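Local coordinates for protein beta-1,4-galactanase (Thielavia heterothallica, PDB 1HJS) that hydrolyses beta-1,4-galactosidic linkages in type I arabinogalactans as a family 53 glycoside hydrolase of clan GH-A, at residues V44-W49 against A64-A69. Sequence-based numbering, arbitrary orientation.
Sequences VRQRVW and AIAKRA
Q46 reaches out from the strand and lays one face of its amide against the side chain of I65 on the helix. The two side chains come from opposite directions. The I65 CG1-CD1 bond lies over the amide face: CD1 is 3.5 Å from Q46 CD, and CG1 is 3.4 Å from Q46 NE2. The Q46 chain is extended beyond CG (chi2 178°), which carries the amide across to the helix. On I65, CG1 sits between the backbone N and the carbonyl carbon (chi1 61°), with CD1 directed toward the strand. A66 stands beyond the far end of the amide. Its CA is 3.7 Å from Q46 OE1, and its CB is 4.1 Å from Q46 NE2.

No hydrogen bond crosses between the two segments. The buried amide is satisfied by other residues: NE2 bonds to N62 OD1, one turn before A66 on the same helix, and OE1 accepts from W9 NE1. These two bonds fix the rotation of the amide and so the face that it offers to I65.

Farther along, V44 meets A69 in a purely apolar contact. V44 CG2 is 3.6 Å from A69 CB. Both side chains point into the interface, and A69 also touches V76 on the next strand.

Strand 44-48 and helix 64-69 run antiparallel, at 174°, with their axes 10.2 Å apart. This is the strand-to-helix packing of a beta-alpha-beta unit, here the second strand and its following helix in the eight-stranded TIM barrel.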
# COMPACT_ATOMS: atom_id res chain seq x y z
N VAL A 44 -2.40 -9.52 -2.38
CA VAL A 44 -3.26 -8.64 -1.62
C VAL A 44 -2.42 -7.89 -0.60
O VAL A 44 -1.52 -8.45 0.03
CB VAL A 44 -4.42 -9.38 -0.90
CG1 VAL A 44 -5.41 -9.90 -1.93
CG2 VAL A 44 -3.87 -10.52 -0.05
N ARG A 45 -2.72 -6.60 -0.46
CA ARG A 45 -2.04 -5.73 0.48
C ARG A 45 -2.91 -5.61 1.72
O ARG A 45 -4.14 -5.55 1.62
CB ARG A 45 -1.85 -4.36 -0.18
CG ARG A 45 -1.09 -3.31 0.63
CD ARG A 45 -0.97 -2.07 -0.24
NE ARG A 45 -0.21 -0.96 0.32
CZ ARG A 45 -0.76 0.13 0.85
NH1 ARG A 45 -2.08 0.25 0.93
NH2 ARG A 45 0.02 1.14 1.24
N GLN A 46 -2.28 -5.57 2.90
CA GLN A 46 -3.01 -5.48 4.16
C GLN A 46 -2.32 -4.53 5.13
O GLN A 46 -1.11 -4.63 5.36
CB GLN A 46 -3.10 -6.87 4.80
CG GLN A 46 -3.73 -7.92 3.89
CD GLN A 46 -3.76 -9.31 4.52
OE1 GLN A 46 -4.16 -10.27 3.87
NE2 GLN A 46 -3.35 -9.40 5.78
N ARG A 47 -3.08 -3.60 5.71
CA ARG A 47 -2.51 -2.66 6.66
C ARG A 47 -2.47 -3.29 8.04
O ARG A 47 -3.42 -3.93 8.47
CB ARG A 47 -3.32 -1.35 6.71
CG ARG A 47 -4.82 -1.53 6.90
CD ARG A 47 -5.52 -0.18 7.03
NE ARG A 47 -6.98 -0.31 6.94
CZ ARG A 47 -7.65 -0.40 5.80
NH1 ARG A 47 -7.01 -0.36 4.64
NH2 ARG A 47 -8.97 -0.56 5.82
N VAL A 48 -1.35 -3.11 8.73
CA VAL A 48 -1.18 -3.66 10.07
C VAL A 48 -0.99 -2.54 11.08
O VAL A 48 -0.10 -1.71 10.94
CB VAL A 48 0.05 -4.59 10.14
CG1 VAL A 48 0.21 -5.13 11.56
CG2 VAL A 48 -0.10 -5.73 9.15
N TRP A 49 -1.85 -2.51 12.09
CA TRP A 49 -1.76 -1.52 13.15
C TRP A 49 -1.26 -2.24 14.40
O TRP A 49 -1.51 -3.44 14.57
CB TRP A 49 -3.12 -0.85 13.38
CG TRP A 49 -3.55 0.01 12.22
CD1 TRP A 49 -2.82 0.33 11.10
CD2 TRP A 49 -4.81 0.68 12.06
NE1 TRP A 49 -3.54 1.15 10.27
CE2 TRP A 49 -4.77 1.38 10.83
CE3 TRP A 49 -5.97 0.76 12.84
CZ2 TRP A 49 -5.85 2.15 10.37
CZ3 TRP A 49 -7.05 1.53 12.38
CH2 TRP A 49 -6.97 2.21 11.15
N ALA A 64 -5.41 -13.81 10.17
CA ALA A 64 -6.63 -14.50 9.77
C ALA A 64 -6.93 -14.33 8.28
O ALA A 64 -7.20 -15.31 7.58
CB ALA A 64 -7.81 -14.01 10.60
N ILE A 65 -6.88 -13.09 7.78
CA ILE A 65 -7.17 -12.91 6.36
C ILE A 65 -6.00 -13.32 5.47
O ILE A 65 -6.20 -13.71 4.32
CB ILE A 65 -7.61 -11.45 6.03
CG1 ILE A 65 -6.51 -10.45 6.40
CG2 ILE A 65 -8.89 -11.13 6.80
CD1 ILE A 65 -6.87 -9.02 6.00
N ALA A 66 -4.78 -13.26 6.00
CA ALA A 66 -3.61 -13.69 5.23
C ALA A 66 -3.73 -15.18 4.93
O ALA A 66 -3.38 -15.64 3.84
CB ALA A 66 -2.33 -13.40 5.99
N LYS A 67 -4.22 -15.95 5.90
CA LYS A 67 -4.40 -17.39 5.71
C LYS A 67 -5.42 -17.62 4.60
O LYS A 67 -5.26 -18.52 3.78
CB LYS A 67 -4.89 -18.05 7.01
CG LYS A 67 -3.83 -18.21 8.08
CD LYS A 67 -4.46 -18.71 9.36
CE LYS A 67 -3.42 -18.97 10.42
NZ LYS A 67 -4.05 -19.38 11.72
N ARG A 68 -6.46 -16.79 4.57
CA ARG A 68 -7.49 -16.91 3.55
C ARG A 68 -6.93 -16.57 2.18
O ARG A 68 -7.24 -17.23 1.19
CB ARG A 68 -8.68 -15.99 3.87
CG ARG A 68 -9.58 -16.52 4.98
CD ARG A 68 -10.61 -15.48 5.41
NE ARG A 68 -11.42 -15.01 4.28
CZ ARG A 68 -12.38 -14.10 4.39
NH1 ARG A 68 -12.67 -13.56 5.57
NH2 ARG A 68 -13.06 -13.73 3.31
N ALA A 69 -6.08 -15.55 2.13
CA ALA A 69 -5.46 -15.14 0.88
C ALA A 69 -4.59 -16.27 0.37
O ALA A 69 -4.63 -16.63 -0.82
CB ALA A 69 -4.62 -13.87 1.08